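Alpha/beta hydrolase (Pseudomonas aeruginosa PAO1, PDB 4R1D) probably acts as Tle4, a lipase toxin of the H2 type VI secretion system, from which the cell protects itself through the inhibitor Tli4. Local coordinates at residues S142-V147 with Q536-N540; E152-D156 with Q165-N169; A172-P176 with G187-E191; R196-F202 with T556-W561; S516-G520 with R543-A547. All blocks are in the same frame, centred on the assembly; numbering follows the deposited sequence.

Contact 1: residues S142-V147 with Q536-N540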
# COMPACT_ATOMS: atom_id res chain seq x y z
N SER A 142 3.08 16.04 -3.74
CA SER A 142 2.10 17.12 -3.78
C SER A 142 1.14 17.08 -2.59
O SER A 142 0.74 18.11 -2.05
CB SER A 142 1.30 17.08 -5.09
OG SER A 142 0.51 15.90 -5.15
N ALA A 143 0.74 15.88 -2.19
CA ALA A 143 -0.24 15.73 -1.12
C ALA A 143 0.30 16.08 0.26
O ALA A 143 -0.43 16.61 1.10
CB ALA A 143 -0.81 14.32 -1.11
N TYR A 144 1.59 15.79 0.48
CA TYR A 144 2.16 15.85 1.82
C TYR A 144 3.36 16.77 2.05
O TYR A 144 3.53 17.29 3.15
CB TYR A 144 2.55 14.46 2.27
CG TYR A 144 1.37 13.52 2.33
CD1 TYR A 144 0.18 13.88 2.96
CD2 TYR A 144 1.43 12.28 1.72
CE1 TYR A 144 -0.91 13.01 3.01
CE2 TYR A 144 0.37 11.40 1.77
CZ TYR A 144 -0.80 11.77 2.42
OH TYR A 144 -1.85 10.86 2.45
N ASN A 145 4.22 16.96 1.05
CA ASN A 145 5.39 17.81 1.26
C ASN A 145 5.06 19.28 1.64
O ASN A 145 5.69 19.83 2.54
CB ASN A 145 6.38 17.75 0.07
CG ASN A 145 7.29 16.51 0.11
OD1 ASN A 145 8.41 16.54 -0.40
ND2 ASN A 145 6.82 15.43 0.74
N PRO A 146 4.06 19.88 0.98
CA PRO A 146 3.69 21.25 1.38
C PRO A 146 3.29 21.38 2.85
O PRO A 146 3.77 22.28 3.52
CB PRO A 146 2.50 21.58 0.45
CG PRO A 146 2.71 20.71 -0.75
CD PRO A 146 3.31 19.43 -0.20
N VAL A 147 2.45 20.49 3.38
CA VAL A 147 2.04 20.67 4.77
C VAL A 147 3.16 20.36 5.76
O VAL A 147 3.27 20.98 6.81
CB VAL A 147 0.77 19.85 5.10
CG1 VAL A 147 1.06 18.35 5.11
CG2 VAL A 147 0.17 20.31 6.44
N GLN A 536 -7.71 13.54 -0.82
CA GLN A 536 -6.32 13.31 -1.12
C GLN A 536 -5.51 14.56 -0.87
O GLN A 536 -4.37 14.50 -0.41
CB GLN A 536 -6.15 12.92 -2.58
CG GLN A 536 -4.71 12.71 -2.95
CD GLN A 536 -4.14 11.48 -2.29
OE1 GLN A 536 -3.46 11.57 -1.26
NE2 GLN A 536 -4.42 10.32 -2.87
N GLU A 537 -6.12 15.71 -1.17
CA GLU A 537 -5.44 16.99 -1.08
C GLU A 537 -5.82 17.78 0.17
O GLU A 537 -5.57 18.97 0.24
CB GLU A 537 -5.75 17.84 -2.31
CG GLU A 537 -5.32 17.22 -3.63
CD GLU A 537 -3.82 17.08 -3.73
OE1 GLU A 537 -3.11 17.98 -3.25
OE2 GLU A 537 -3.33 16.06 -4.27
N SER A 538 -6.45 17.13 1.15
CA SER A 538 -6.99 17.86 2.31
C SER A 538 -5.97 18.77 3.01
O SER A 538 -6.30 19.88 3.44
CB SER A 538 -7.70 16.92 3.30
OG SER A 538 -6.80 16.01 3.93
N TYR A 539 -4.73 18.31 3.13
CA TYR A 539 -3.74 19.08 3.88
C TYR A 539 -3.22 20.27 3.09
O TYR A 539 -2.41 21.04 3.59
CB TYR A 539 -2.58 18.21 4.38
CG TYR A 539 -2.82 17.66 5.77
CD1 TYR A 539 -3.16 18.52 6.82
CD2 TYR A 539 -2.74 16.31 6.03
CE1 TYR A 539 -3.37 18.04 8.09
CE2 TYR A 539 -2.97 15.81 7.30
CZ TYR A 539 -3.29 16.69 8.33
OH TYR A 539 -3.50 16.20 9.59
N ASN A 540 -3.68 20.40 1.85
CA ASN A 540 -3.41 21.61 1.08
C ASN A 540 -4.51 22.69 1.22
O ASN A 540 -4.44 23.74 0.58
CB ASN A 540 -3.15 21.26 -0.38
CG ASN A 540 -1.85 20.48 -0.56
OD1 ASN A 540 -1.82 19.44 -1.22
ND2 ASN A 540 -0.79 20.98 0.05
O HOH W 1 -3.27 16.21 1.66

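Contact 2: residues E152-D156 with Q165-N169. With CA (calcium ion), chain C.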
# COMPACT_ATOMS: atom_id res chain seq x y z
N GLU A 152 6.80 22.93 9.51
CA GLU A 152 8.19 23.11 9.90
C GLU A 152 8.52 24.59 10.04
O GLU A 152 9.08 25.02 11.06
CB GLU A 152 9.12 22.45 8.88
CG GLU A 152 10.59 22.45 9.27
CD GLU A 152 10.98 21.27 10.14
OE1 GLU A 152 10.34 20.21 10.07
OE2 GLU A 152 11.94 21.39 10.92
N ARG A 153 8.18 25.38 9.03
CA ARG A 153 8.51 26.81 9.07
C ARG A 153 7.66 27.55 10.09
O ARG A 153 8.17 28.43 10.81
CB ARG A 153 8.43 27.48 7.69
CG ARG A 153 7.07 27.64 7.05
CD ARG A 153 7.23 28.40 5.71
NE ARG A 153 5.95 28.72 5.09
CZ ARG A 153 5.37 29.92 5.15
NH1 ARG A 153 5.96 30.92 5.78
NH2 ARG A 153 4.19 30.11 4.56
N ARG A 154 6.38 27.21 10.16
CA ARG A 154 5.51 27.87 11.14
C ARG A 154 5.99 27.58 12.56
O ARG A 154 6.11 28.49 13.38
CB ARG A 154 4.05 27.44 10.96
CG ARG A 154 3.39 27.99 9.67
CD ARG A 154 2.72 29.34 9.92
NE ARG A 154 1.94 29.78 8.77
CZ ARG A 154 2.35 30.67 7.88
NH1 ARG A 154 3.54 31.24 8.01
NH2 ARG A 154 1.56 31.00 6.86
N LEU A 155 6.28 26.32 12.86
CA LEU A 155 6.65 25.96 14.23
C LEU A 155 8.06 26.42 14.61
O LEU A 155 8.39 26.53 15.80
CB LEU A 155 6.47 24.45 14.47
CG LEU A 155 5.01 23.98 14.37
CD1 LEU A 155 4.93 22.45 14.26
CD2 LEU A 155 4.18 24.47 15.56
N ASP A 156 8.88 26.70 13.60
CA ASP A 156 10.23 27.22 13.79
C ASP A 156 10.21 28.75 13.91
O ASP A 156 11.25 29.37 14.15
CB ASP A 156 11.14 26.83 12.62
CG ASP A 156 11.59 25.38 12.68
OD1 ASP A 156 11.34 24.73 13.72
OD2 ASP A 156 12.21 24.89 11.70
N GLN A 165 5.18 36.07 15.51
CA GLN A 165 5.48 36.19 14.10
C GLN A 165 4.24 36.00 13.22
O GLN A 165 3.13 35.79 13.72
CB GLN A 165 6.59 35.20 13.73
CG GLN A 165 7.89 35.46 14.49
CD GLN A 165 9.05 34.59 14.02
OE1 GLN A 165 9.48 34.67 12.87
NE2 GLN A 165 9.56 33.77 14.92
N ALA A 166 4.44 36.08 11.91
CA ALA A 166 3.36 36.03 10.93
C ALA A 166 2.48 34.82 11.12
O ALA A 166 2.96 33.74 11.47
CB ALA A 166 3.92 36.06 9.51
N TRP A 167 1.18 35.01 10.88
CA TRP A 167 0.17 33.95 10.98
C TRP A 167 -0.21 33.67 12.44
O TRP A 167 -1.39 33.72 12.80
CB TRP A 167 0.61 32.67 10.25
CG TRP A 167 -0.54 31.74 9.98
CD1 TRP A 167 -1.39 31.77 8.91
CD2 TRP A 167 -0.98 30.67 10.82
NE1 TRP A 167 -2.33 30.77 9.03
CE2 TRP A 167 -2.10 30.08 10.19
CE3 TRP A 167 -0.53 30.14 12.03
CZ2 TRP A 167 -2.77 28.99 10.74
CZ3 TRP A 167 -1.20 29.06 12.57
CH2 TRP A 167 -2.31 28.50 11.93
N TRP A 168 0.79 33.41 13.27
CA TRP A 168 0.55 33.17 14.70
C TRP A 168 -0.07 34.41 15.34
O TRP A 168 -0.83 34.30 16.29
CB TRP A 168 1.85 32.83 15.43
CG TRP A 168 2.50 31.56 14.96
CD1 TRP A 168 3.69 31.45 14.29
CD2 TRP A 168 1.99 30.23 15.10
NE1 TRP A 168 3.96 30.13 14.02
CE2 TRP A 168 2.93 29.36 14.50
CE3 TRP A 168 0.84 29.69 15.67
CZ2 TRP A 168 2.75 27.98 14.47
CZ3 TRP A 168 0.66 28.32 15.65
CH2 TRP A 168 1.61 27.48 15.05
N ASN A 169 0.27 35.58 14.81
CA ASN A 169 -0.18 36.82 15.43
C ASN A 169 -1.58 37.26 15.03
O ASN A 169 -2.07 38.30 15.50
CB ASN A 169 0.82 37.96 15.17
CG ASN A 169 0.81 38.44 13.73
OD1 ASN A 169 -0.03 38.04 12.92
ND2 ASN A 169 1.77 39.30 13.40
CA CA C . 12.48 22.63 12.93
O HOH W 2 14.64 22.57 11.53
O HOH W 3 14.20 23.49 14.73

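Contact 3: residues A172-P176 with G187-E191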
# COMPACT_ATOMS: atom_id res chain seq x y z
N ALA A 172 -3.87 32.39 13.61
CA ALA A 172 -3.87 31.34 14.62
C ALA A 172 -4.83 31.60 15.77
O ALA A 172 -5.22 30.67 16.45
CB ALA A 172 -2.48 31.13 15.16
N LEU A 173 -5.21 32.86 15.97
CA LEU A 173 -5.99 33.22 17.16
C LEU A 173 -7.50 33.06 16.97
O LEU A 173 -8.28 33.36 17.87
CB LEU A 173 -5.66 34.66 17.59
CG LEU A 173 -4.17 34.95 17.73
CD1 LEU A 173 -3.90 36.41 18.08
CD2 LEU A 173 -3.52 34.03 18.79
N SER A 174 -7.89 32.60 15.79
CA SER A 174 -9.29 32.41 15.43
C SER A 174 -10.08 31.59 16.47
O SER A 174 -9.59 30.58 16.97
CB SER A 174 -9.36 31.74 14.04
OG SER A 174 -10.69 31.61 13.60
N PRO A 175 -11.29 32.05 16.83
CA PRO A 175 -12.11 31.19 17.70
C PRO A 175 -12.35 29.86 17.01
O PRO A 175 -12.69 29.85 15.85
CB PRO A 175 -13.42 31.97 17.82
CG PRO A 175 -13.00 33.41 17.64
CD PRO A 175 -11.91 33.37 16.61
N PRO A 176 -12.15 28.73 17.72
CA PRO A 176 -12.28 27.41 17.09
C PRO A 176 -13.62 27.21 16.38
O PRO A 176 -13.66 26.55 15.34
CB PRO A 176 -12.13 26.44 18.26
CG PRO A 176 -11.29 27.19 19.26
CD PRO A 176 -11.66 28.64 19.11
N GLY A 187 -10.74 26.20 23.48
CA GLY A 187 -10.85 27.63 23.24
C GLY A 187 -9.76 28.10 22.30
O GLY A 187 -8.93 27.30 21.86
N PRO A 188 -9.74 29.40 21.99
CA PRO A 188 -8.74 29.93 21.07
C PRO A 188 -7.34 29.81 21.65
O PRO A 188 -7.19 29.72 22.87
CB PRO A 188 -9.13 31.40 20.94
CG PRO A 188 -9.87 31.70 22.20
CD PRO A 188 -10.64 30.46 22.50
N ILE A 189 -6.34 29.81 20.78
CA ILE A 189 -4.96 29.92 21.21
C ILE A 189 -4.77 31.32 21.79
O ILE A 189 -5.34 32.29 21.28
CB ILE A 189 -4.01 29.73 20.01
CG1 ILE A 189 -3.99 28.26 19.58
CG2 ILE A 189 -2.61 30.21 20.33
CD1 ILE A 189 -3.45 28.03 18.16
N ASP A 190 -4.00 31.42 22.87
CA ASP A 190 -3.69 32.73 23.45
C ASP A 190 -2.19 32.99 23.46
O ASP A 190 -1.39 32.14 23.08
CB ASP A 190 -4.33 32.92 24.84
CG ASP A 190 -3.71 32.05 25.93
OD1 ASP A 190 -2.52 31.66 25.83
OD2 ASP A 190 -4.42 31.77 26.92
N GLU A 191 -1.81 34.19 23.89
CA GLU A 191 -0.42 34.61 23.79
C GLU A 191 0.49 33.80 24.72
O GLU A 191 1.62 33.48 24.36
CB GLU A 191 -0.28 36.12 24.09
CG GLU A 191 1.12 36.66 23.82
CD GLU A 191 1.24 38.14 24.11
OE1 GLU A 191 0.21 38.80 24.37
OE2 GLU A 191 2.38 38.64 24.06
O HOH W 4 -7.21 29.85 18.14

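Contact 4: residues R196-F202 with T556-W561. With CA (calcium ion), chain C.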
# COMPACT_ATOMS: atom_id res chain seq x y z
N ARG A 196 4.77 29.82 25.41
CA ARG A 196 5.17 28.53 25.94
C ARG A 196 5.64 27.62 24.81
O ARG A 196 6.65 26.94 24.93
CB ARG A 196 4.01 27.88 26.68
CG ARG A 196 4.29 26.44 27.07
CD ARG A 196 5.48 26.34 28.01
NE ARG A 196 5.19 25.69 29.29
CZ ARG A 196 3.97 25.52 29.82
NH1 ARG A 196 2.88 25.96 29.20
NH2 ARG A 196 3.85 24.91 30.99
N ALA A 197 4.88 27.59 23.73
CA ALA A 197 5.19 26.67 22.65
C ALA A 197 6.52 27.04 22.01
O ALA A 197 7.27 26.17 21.55
CB ALA A 197 4.07 26.64 21.62
N SER A 198 6.83 28.34 21.99
CA SER A 198 8.04 28.82 21.34
C SER A 198 9.31 28.37 22.06
O SER A 198 10.41 28.53 21.55
CB SER A 198 8.03 30.35 21.22
OG SER A 198 8.30 30.97 22.47
N ARG A 199 9.15 27.82 23.25
CA ARG A 199 10.29 27.32 24.00
C ARG A 199 10.80 25.99 23.46
O ARG A 199 11.89 25.55 23.83
CB ARG A 199 9.95 27.23 25.49
CG ARG A 199 9.57 28.59 26.05
CD ARG A 199 9.53 28.60 27.56
NE ARG A 199 8.19 28.86 28.09
CZ ARG A 199 7.75 30.05 28.49
NH1 ARG A 199 8.53 31.12 28.42
NH2 ARG A 199 6.51 30.17 28.96
N TYR A 200 10.02 25.37 22.58
CA TYR A 200 10.37 24.07 22.02
C TYR A 200 10.85 24.15 20.58
O TYR A 200 10.46 25.05 19.85
CB TYR A 200 9.18 23.12 22.09
CG TYR A 200 8.74 22.82 23.49
CD1 TYR A 200 9.26 21.74 24.19
CD2 TYR A 200 7.81 23.63 24.12
CE1 TYR A 200 8.85 21.47 25.49
CE2 TYR A 200 7.40 23.37 25.41
CZ TYR A 200 7.92 22.29 26.09
OH TYR A 200 7.51 22.04 27.37
N GLN A 201 11.72 23.22 20.18
CA GLN A 201 12.13 23.13 18.78
C GLN A 201 11.39 21.98 18.10
O GLN A 201 11.63 20.80 18.40
CB GLN A 201 13.65 22.92 18.66
CG GLN A 201 14.49 24.09 19.18
CD GLN A 201 14.57 24.14 20.70
OE1 GLN A 201 14.29 23.15 21.37
NE2 GLN A 201 14.94 25.29 21.24
N PHE A 202 10.48 22.32 17.20
CA PHE A 202 9.69 21.31 16.52
C PHE A 202 10.42 20.92 15.25
O PHE A 202 10.96 21.78 14.57
CB PHE A 202 8.31 21.85 16.17
CG PHE A 202 7.51 22.30 17.36
CD1 PHE A 202 6.60 21.45 17.96
CD2 PHE A 202 7.66 23.59 17.87
CE1 PHE A 202 5.85 21.86 19.06
CE2 PHE A 202 6.92 24.01 18.97
CZ PHE A 202 6.01 23.15 19.56
N THR A 556 1.03 20.83 22.93
CA THR A 556 2.31 21.28 23.48
C THR A 556 2.21 21.86 24.91
O THR A 556 3.16 21.78 25.69
CB THR A 556 2.96 22.30 22.52
OG1 THR A 556 3.24 21.66 21.27
CG2 THR A 556 4.25 22.86 23.08
N GLN A 557 1.06 22.42 25.24
CA GLN A 557 0.86 22.97 26.59
C GLN A 557 1.05 21.89 27.66
O GLN A 557 1.34 22.18 28.82
CB GLN A 557 -0.51 23.63 26.70
CG GLN A 557 -0.80 24.67 25.60
CD GLN A 557 0.34 25.67 25.41
OE1 GLN A 557 0.83 25.86 24.29
NE2 GLN A 557 0.74 26.32 26.49
N LEU A 558 0.90 20.63 27.25
CA LEU A 558 1.07 19.49 28.15
C LEU A 558 2.52 19.04 28.33
O LEU A 558 2.82 18.24 29.21
CB LEU A 558 0.23 18.30 27.66
CG LEU A 558 -1.27 18.61 27.61
CD1 LEU A 558 -2.03 17.47 26.96
CD2 LEU A 558 -1.80 18.89 29.02
N ALA A 559 3.42 19.55 27.49
CA ALA A 559 4.80 19.10 27.52
C ALA A 559 5.45 19.56 28.82
O ALA A 559 5.21 20.67 29.26
CB ALA A 559 5.56 19.64 26.33
N ASP A 560 6.25 18.69 29.43
CA ASP A 560 6.95 19.06 30.65
C ASP A 560 8.19 19.88 30.30
O ASP A 560 8.72 19.76 29.20
CB ASP A 560 7.34 17.82 31.45
CG ASP A 560 6.18 17.25 32.24
OD1 ASP A 560 5.46 18.04 32.91
OD2 ASP A 560 5.97 16.02 32.20
N TRP A 561 8.63 20.71 31.24
CA TRP A 561 9.87 21.46 31.08
C TRP A 561 10.01 22.59 32.11
O TRP A 561 9.48 22.50 33.22
CB TRP A 561 9.98 22.02 29.66
CG TRP A 561 10.36 23.46 29.61
CD1 TRP A 561 11.54 23.99 29.18
CD2 TRP A 561 9.56 24.56 30.04
NE1 TRP A 561 11.52 25.36 29.30
CE2 TRP A 561 10.31 25.73 29.82
CE3 TRP A 561 8.27 24.68 30.58
CZ2 TRP A 561 9.82 27.00 30.13
CZ3 TRP A 561 7.79 25.93 30.88
CH2 TRP A 561 8.56 27.08 30.66
CA CA C . 12.48 22.63 12.93
O HOH W 2 14.64 22.57 11.53
O HOH W 3 14.20 23.49 14.73

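Contact 5: residues S516-G520 with R543-A547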
# COMPACT_ATOMS: atom_id res chain seq x y z
N SER A 516 -13.01 18.58 17.44
CA SER A 516 -13.41 18.04 16.14
C SER A 516 -13.86 19.19 15.23
O SER A 516 -14.80 19.93 15.55
CB SER A 516 -14.52 16.99 16.30
OG SER A 516 -14.95 16.48 15.05
N PHE A 517 -13.17 19.35 14.10
CA PHE A 517 -13.47 20.41 13.14
C PHE A 517 -14.17 19.86 11.91
O PHE A 517 -13.61 19.07 11.14
CB PHE A 517 -12.20 21.16 12.75
CG PHE A 517 -11.52 21.83 13.91
CD1 PHE A 517 -10.73 21.09 14.79
CD2 PHE A 517 -11.67 23.19 14.14
CE1 PHE A 517 -10.12 21.68 15.86
CE2 PHE A 517 -11.07 23.79 15.21
CZ PHE A 517 -10.28 23.04 16.08
N ARG A 518 -15.43 20.29 11.75
CA ARG A 518 -16.28 19.79 10.70
C ARG A 518 -16.23 20.77 9.52
O ARG A 518 -16.88 21.82 9.53
CB ARG A 518 -17.69 19.64 11.25
CG ARG A 518 -18.76 19.04 10.34
CD ARG A 518 -20.04 18.91 11.19
NE ARG A 518 -21.21 18.36 10.49
CZ ARG A 518 -21.50 17.07 10.39
NH1 ARG A 518 -20.68 16.15 10.90
NH2 ARG A 518 -22.61 16.69 9.77
N HIS A 519 -15.41 20.45 8.53
CA HIS A 519 -15.14 21.41 7.45
C HIS A 519 -16.05 21.19 6.24
O HIS A 519 -16.29 20.06 5.83
CB HIS A 519 -13.66 21.36 7.03
CG HIS A 519 -12.72 21.83 8.09
ND1 HIS A 519 -11.49 21.25 8.32
CD2 HIS A 519 -12.82 22.85 8.98
CE1 HIS A 519 -10.89 21.87 9.32
NE2 HIS A 519 -11.67 22.84 9.74
N GLY A 520 -16.55 22.27 5.67
CA GLY A 520 -17.40 22.15 4.50
C GLY A 520 -18.85 22.52 4.78
O GLY A 520 -19.18 23.07 5.83
N ARG A 543 -7.92 25.25 6.03
CA ARG A 543 -8.58 24.81 7.25
C ARG A 543 -7.91 23.60 7.88
O ARG A 543 -7.84 23.48 9.11
CB ARG A 543 -10.05 24.51 6.98
CG ARG A 543 -10.86 25.75 6.64
CD ARG A 543 -12.19 25.35 6.03
NE ARG A 543 -11.99 24.80 4.69
CZ ARG A 543 -12.98 24.57 3.84
NH1 ARG A 543 -14.23 24.82 4.19
NH2 ARG A 543 -12.71 24.10 2.63
N ALA A 544 -7.45 22.68 7.03
CA ALA A 544 -6.77 21.48 7.53
C ALA A 544 -5.46 21.88 8.18
O ALA A 544 -5.09 21.35 9.23
CB ALA A 544 -6.53 20.47 6.41
N GLN A 545 -4.76 22.81 7.54
CA GLN A 545 -3.49 23.34 8.04
C GLN A 545 -3.69 24.06 9.37
O GLN A 545 -2.92 23.86 10.31
CB GLN A 545 -2.87 24.29 7.00
CG GLN A 545 -2.56 23.57 5.67
CD GLN A 545 -2.15 24.50 4.54
OE1 GLN A 545 -2.26 25.72 4.65
NE2 GLN A 545 -1.68 23.91 3.44
N TRP A 546 -4.73 24.89 9.43
CA TRP A 546 -5.06 25.61 10.66
C TRP A 546 -5.32 24.61 11.78
O TRP A 546 -4.78 24.72 12.86
CB TRP A 546 -6.32 26.47 10.47
CG TRP A 546 -6.55 27.43 11.60
CD1 TRP A 546 -6.14 28.74 11.65
CD2 TRP A 546 -7.20 27.17 12.86
NE1 TRP A 546 -6.51 29.30 12.85
CE2 TRP A 546 -7.15 28.36 13.61
CE3 TRP A 546 -7.82 26.04 13.42
CZ2 TRP A 546 -7.70 28.45 14.89
CZ3 TRP A 546 -8.36 26.14 14.69
CH2 TRP A 546 -8.30 27.34 15.41
N ALA A 547 -6.18 23.63 11.51
CA ALA A 547 -6.52 22.66 12.54
C ALA A 547 -5.32 21.83 13.03
O ALA A 547 -5.27 21.46 14.20
CB ALA A 547 -7.66 21.74 12.06
O HOH W 5 -9.75 24.79 10.68

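Contact 1: residues S142-V147 with Q536-N540
Val147 carries CG2 anti to its own backbone N and CG1 between that N and the carbonyl carbon (chi1 70°), so that both methyls meet Tyr539. CG1 of Val147 lies 3.7 Å from Tyr539 CB, while Val147 CG2 comes at a slant to within 3.8 Å of Tyr539 CD1. One turn earlier, Ala143 presses its CB to 3.6 Å from Gln536 O. Helix 141-155 kinks at Pro146, where Val147 N makes no bond to the preceding turn; Ala143 O, the acceptor it would have in a regular alpha-helix, turns to a water instead. That water gives protons to Ala143 O and Gln536 O, 2.9 Å from each, and accepts one from Tyr539 N, also at 2.9 Å, tying the kink to the loop. Beyond the contact, Glu537 OE2 is held by Gln303, and Tyr144 OH by the backbone N of Gly56. The loop joins the last strand of the parallel sheet to the final helix, the region that in alpha/beta hydrolases usually bears the catalytic histidine. Tyr539 touches Val253 of strand 250-255 and Ala544 and Ala548 of helix 542-556, and bonds through OH to Thr254 O.

Contact 2: residues E152-D156 with Q165-N169
Arg154, in the last turn of helix 141-155, and Trp168, in an irregular loop, bring their CA atoms to 8.1 Å, a spacing bridged by the Trp168 indole. Trp168 NE1 donates to Arg154 O over 2.8 Å with an N-H...O angle of 149°; the oxygen lies close to the indole plane, whereas the nitrogen stands well above the carbonyl plane, not on a lone pair. Alongside this bond Trp168 CZ2 rests 3.8 Å from Arg154 CB and 3.9 Å from Leu155 CD2. The Arg154 chain bends at chi2 (-90°), is extended at chi3 and turns again at chi4, which lays its guanidinium flat on Trp167 in a cation-pi stack, centres 4.3 Å apart and planes at 13°. Arg154 NE sits over the rim of the ring, 3.4 Å from Trp167 CG. Thus one arginine is gripped at both ends, its carbonyl by one indole and its charged group by the next. The same helix end supplies calcium ligands: Glu152 OE2 binds at 2.4 Å, Asp156 chelates through both OD1 and OD2, and two waters, Phe202 O and Asp203 OD1 complete the site. Glu152 OE1 meanwhile makes a salt bridge to Arg134. Helix 542-556 packs beside the contact, Leu549 meeting Arg154 and Trp167, Val552 meeting Leu155, and Ile553 meeting Trp168.

Contact 3: residues A172-P176 with G187-E191
Pro176 lays its ring on the Gly187-Pro188 backbone where two arms of the long loop between strand 163-164 and helix 191-197, an excursion from the alpha/beta-hydrolase sheet, fold back on each other. Pro176 directs its ring at the opposite arm: CG comes 3.5 Å from Gly187 O, and its CD stands 4.0 Å from Pro188 CD. Pro188 turns its CB to Leu173 O, 3.7 Å away. Further along, Leu173 and Ile189 each touch the other arm mainly by a methyl against a backbone oxygen. With CG anti to its carbonyl carbon (chi1 -51°), Leu173 brings CD2 to 3.5 Å from Ile189 O, and Ile189 CD1 approaches Ala172 O to 3.6 Å. Leu194 of helix 191-197 touches both Leu173 and Ile189. Tyr550 of helix 542-556 meets Pro176 and Ile189 and bonds through OH to Gly187 O. Asp190 N-caps helix 191-197 with OD1 on Glu193 N. The polar link between the arms is a water: it donates to Ala172 O at 2.7 Å and to Ser174 O at 2.8 Å, and accepts from Ile189 N.

Contact 4: residues R196-F202 with T556-W561
Trp561, the last ordered residue of the chain, spreads its indole across the side chains of Arg196 and Arg199; it is poorly ordered, and its closest approaches to Arg199 are too short to be trusted, so the exact fit there is doubtful. Better defined is Tyr200. Tyr200 OH donates to Asp560 O over a long 3.2 Å, from 73° out of the carbonyl plane and so not along a lone pair. Ala559 CB packs 3.6 Å from Tyr200 CZ, while Thr556 CG2 slides by in the opposite direction, 3.8 Å from Tyr200 CD2. Thr556 OG1 points at the edge of the Phe202 ring, 3.4 Å from Phe202 CE1, but its hydrogen-bond partner is Val552 O, one helical turn back. Both sides are shaped by type I turns: Tyr200 N bonds Ala197 O in one, Ala559 N bonds Thr556 O in the other. With CG anti to its carbonyl carbon (chi1 -59°), Phe202 turns its ring to Thr556, away from the carbonyl whose O binds calcium at 2.4 Å. Leu49 of strand 48-54 touches Tyr200, Phe202 and Thr556. The clear hydrogen bond between the segments is long and off-plane, and the C-terminal tail appears to rest more on packing, of apolar groups round Tyr200 and of Trp561 and Gln557 against the arginines; calcium probably steadies the start of strand 201-206.

Contact 5: residues S516-G520 with R543-A547
Phe517 makes the first contact along strand 515-519, turning its CB toward helix 542-556. Trp546 CZ3 sits 3.6 Å from Phe517 CE2, the two ring planes set obliquely at 65°, and Ala547 CB lies over one face of the phenyl, 4.2 Å from Phe517 CD1. Two residues on, His519 points the same way and is enclosed on both faces: Phe517 O lies above one, and Arg543 CB makes a CH-pi contact with the other, 3.6 Å from the centroid and 9° off the normal. The imidazole is also held at both nitrogens. His519 ND1 bonds to Tyr533 OH, and His519 NE2 pairs at 2.9 Å with a water that donates to Arg543 O at 2.8 Å, which should fix the ring's rotation. At Gly520, whose backbone angles suit a residue without a side chain, Arg543 NH1 passes 3.8 Å from the backbone N. The arginine's other ends have partners elsewhere: NE in a salt bridge with Asp541, NH2 on Arg531 O. Strand and helix axes run 10.2 Å apart at 173°, nearly antiparallel. This is the last beta-alpha unit of the alpha/beta-hydrolase fold, the final helix packed over the face of the parallel sheet, at its outermost strand 515-519 and the neighbouring 427-432.

How the contacts relate
Helix 542-556 connects the set: contact 5 lies on it, contact 1 just before it and contact 4 at its end, while contacts 2 and 3 pack on its flank. Contact 5 is buried throughout; the other four are partly buried, the centres of contacts 2 to 4 lying 28 to 29 Å from the chain's centre. Contacts 1 and 2 share helix 141-155, one at its kink, the other at its calcium-binding end, and contact 4 supplies a further ligand to that ion. Contacts 1, 3 and 5 use a bridging water between segments, whereas contact 2 relies on an indole bond and a cation-pi stack, and contact 4 on a long tyrosine-to-carbonyl bond and packing of a poorly ordered chain end.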